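Local coordinates for protein OHCU decarboxylase (Arabidopsis thaliana, PDB 2Q37) that decarboxylates 2-oxo-4-hydroxy-4-carboxy-5-ureidoimidazoline stereoselectively to (S)-allantoin through this N-terminal domain of a bifunctional plant enzyme that also hydrolyses 5-hydroxyisourate, at residues S37-Q42 with R59-N64. Residues are numbered along the deposited sequence; the frame is centred on the assembly and turned at random.
Sequences SEFAKQ and RDIWFN
In the all-helical OHCU decarboxylase domain, helix 37-44, whose segment 37-42 lies within the N-terminal region required for BRI1 binding, packs roughly antiparallel, at a marked tilt, against the C-terminal part of helix 51-64 through Phe39 and Gln42 on one side and Ile61 and Trp62 on the other. The axes of the two segments run at 144° and come no closer than 10.2 Å, so side chains alone bridge them, and no hydrogen bond crosses. With chi1 at 168°, the Phe39 ring swings away from the backbone nitrogen and in between the helices. Its CD2 meets both neighbours, 4.1 Å from Ile61 CG2 and 4.2 Å from Trp62 CE3, with the side chains crossing at about a right angle in each case. Trp62, buried, reaches inward: its NE1 bonds to the carbonyl oxygen of Ala163, its ring stacks on Trp71, and its side chain lies about 8 Å from that of His78, the proton donor of the decarboxylation. Nearly a turn on from Phe39, the Gln42 side chain runs alongside that of Ile61, the two pointing opposite ways. Its NE2 donates a bent hydrogen bond (142°) of 2.8 Å to the anti lone pair of Glu38 OE2, while its OE1 rests 3.7 Å from the methyl CG2 of Ile61.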
loop_
_atom_site.group_PDB
_atom_site.type_symbol
_atom_site.label_atom_id
_atom_site.label_comp_id
_atom_site.label_asym_id
_atom_site.label_seq_id
_atom_site.Cartn_x
_atom_site.Cartn_y
_atom_site.Cartn_z
ATOM N N SER A 37 -2.204 10.657 10.693
ATOM C CA SER A 37 -1.582 11.876 11.195
ATOM C C SER A 37 -1.524 12.911 10.080
ATOM O O SER A 37 -1.842 14.084 10.288
ATOM C CB SER A 37 -0.170 11.570 11.690
ATOM O OG SER A 37 -0.189 10.577 12.707
ATOM N N GLU A 38 -1.128 12.456 8.893
ATOM C CA GLU A 38 -1.006 13.312 7.719
ATOM C C GLU A 38 -2.347 13.923 7.318
ATOM O O GLU A 38 -2.432 15.115 7.031
ATOM C CB GLU A 38 -0.424 12.510 6.551
ATOM C CG GLU A 38 -0.034 13.364 5.362
ATOM C CD GLU A 38 0.768 14.592 5.779
ATOM O OE1 GLU A 38 1.730 14.444 6.572
ATOM O OE2 GLU A 38 0.432 15.702 5.309
ATOM N N PHE A 39 -3.392 13.103 7.294
ATOM C CA PHE A 39 -4.721 13.581 6.936
ATOM C C PHE A 39 -5.171 14.633 7.957
ATOM O O PHE A 39 -5.720 15.679 7.591
ATOM C CB PHE A 39 -5.714 12.407 6.885
ATOM C CG PHE A 39 -7.150 12.832 6.810
ATOM C CD1 PHE A 39 -7.858 13.158 7.972
ATOM C CD2 PHE A 39 -7.791 12.956 5.578
ATOM C CE1 PHE A 39 -9.183 13.605 7.912
ATOM C CE2 PHE A 39 -9.120 13.403 5.504
ATOM C CZ PHE A 39 -9.815 13.728 6.676
ATOM N N ALA A 40 -4.932 14.349 9.235
ATOM C CA ALA A 40 -5.301 15.273 10.303
ATOM C C ALA A 40 -4.546 16.579 10.089
ATOM O O ALA A 40 -5.137 17.657 10.111
ATOM C CB ALA A 40 -4.949 14.676 11.674
ATOM N N LYS A 41 -3.241 16.465 9.867
ATOM C CA LYS A 41 -2.387 17.621 9.643
ATOM C C LYS A 41 -2.883 18.499 8.487
ATOM O O LYS A 41 -3.134 19.693 8.660
ATOM C CB LYS A 41 -0.959 17.153 9.351
ATOM C CG LYS A 41 0.065 18.282 9.251
ATOM C CD LYS A 41 1.457 17.769 8.867
ATOM C CE LYS A 41 1.943 16.637 9.784
ATOM N NZ LYS A 41 1.953 16.992 11.233
ATOM N N GLN A 42 -3.022 17.900 7.310
ATOM C CA GLN A 42 -3.463 18.635 6.134
ATOM C C GLN A 42 -4.833 19.256 6.310
ATOM O O GLN A 42 -5.156 20.264 5.686
ATOM C CB GLN A 42 -3.457 17.722 4.909
ATOM C CG GLN A 42 -2.058 17.344 4.449
ATOM C CD GLN A 42 -2.060 16.550 3.160
ATOM O OE1 GLN A 42 -2.667 16.961 2.172
ATOM N NE2 GLN A 42 -1.374 15.407 3.160
ATOM N N ARG A 59 -12.216 13.989 1.181
ATOM C CA ARG A 59 -12.077 12.920 0.220
ATOM C C ARG A 59 -10.916 13.132 -0.745
ATOM O O ARG A 59 -10.205 12.184 -1.075
ATOM C CB ARG A 59 -13.356 12.761 -0.583
ATOM C CG ARG A 59 -14.535 12.297 0.221
ATOM C CD ARG A 59 -15.699 12.129 -0.719
ATOM N NE ARG A 59 -16.916 11.670 -0.067
ATOM C CZ ARG A 59 -18.127 12.108 -0.386
ATOM N NH1 ARG A 59 -18.283 13.016 -1.340
ATOM N NH2 ARG A 59 -19.183 11.634 0.237
ATOM N N ASP A 60 -10.714 14.365 -1.206
ATOM C CA ASP A 60 -9.635 14.604 -2.154
ATOM C C ASP A 60 -8.282 14.413 -1.494
ATOM O O ASP A 60 -7.372 13.829 -2.085
ATOM C CB ASP A 60 -9.734 16.002 -2.770
ATOM C CG ASP A 60 -8.810 16.170 -3.972
ATOM O OD1 ASP A 60 -9.212 15.750 -5.090
ATOM O OD2 ASP A 60 -7.679 16.698 -3.801
ATOM N N ILE A 61 -8.144 14.895 -0.270
ATOM C CA ILE A 61 -6.894 14.732 0.439
ATOM C C ILE A 61 -6.641 13.236 0.698
ATOM O O ILE A 61 -5.537 12.724 0.483
ATOM C CB ILE A 61 -6.941 15.470 1.772
ATOM C CG1 ILE A 61 -6.968 16.974 1.513
ATOM C CG2 ILE A 61 -5.756 15.062 2.651
ATOM C CD1 ILE A 61 -7.176 17.809 2.772
ATOM N N TRP A 62 -7.678 12.540 1.139
ATOM C CA TRP A 62 -7.572 11.127 1.454
ATOM C C TRP A 62 -7.232 10.262 0.242
ATOM O O TRP A 62 -6.337 9.422 0.305
ATOM C CB TRP A 62 -8.880 10.650 2.100
ATOM C CG TRP A 62 -8.902 9.205 2.407
ATOM C CD1 TRP A 62 -9.593 8.237 1.734
ATOM C CD2 TRP A 62 -8.169 8.538 3.438
ATOM N NE1 TRP A 62 -9.328 7.008 2.283
ATOM C CE2 TRP A 62 -8.456 7.162 3.329
ATOM C CE3 TRP A 62 -7.296 8.971 4.444
ATOM C CZ2 TRP A 62 -7.899 6.207 4.189
ATOM C CZ3 TRP A 62 -6.743 8.026 5.305
ATOM C CH2 TRP A 62 -7.047 6.654 5.170
ATOM N N PHE A 63 -7.936 10.484 -0.861
ATOM C CA PHE A 63 -7.714 9.717 -2.079
ATOM C C PHE A 63 -6.567 10.185 -2.985
ATOM O O PHE A 63 -6.064 9.399 -3.784
ATOM C CB PHE A 63 -9.003 9.655 -2.902
ATOM C CG PHE A 63 -10.053 8.766 -2.312
ATOM C CD1 PHE A 63 -9.812 7.406 -2.144
ATOM C CD2 PHE A 63 -11.285 9.292 -1.901
ATOM C CE1 PHE A 63 -10.782 6.574 -1.571
ATOM C CE2 PHE A 63 -12.265 8.474 -1.324
ATOM C CZ PHE A 63 -12.015 7.109 -1.156
ATOM N N ASN A 64 -6.139 11.437 -2.872
ATOM C CA ASN A 64 -5.075 11.896 -3.753
ATOM C C ASN A 64 -3.852 12.538 -3.101
ATOM O O ASN A 64 -2.873 12.815 -3.793
ATOM C CB ASN A 64 -5.643 12.873 -4.780
ATOM C CG ASN A 64 -6.935 12.391 -5.384
ATOM O OD1 ASN A 64 -7.014 11.283 -5.905
ATOM N ND2 ASN A 64 -7.962 13.223 -5.320
#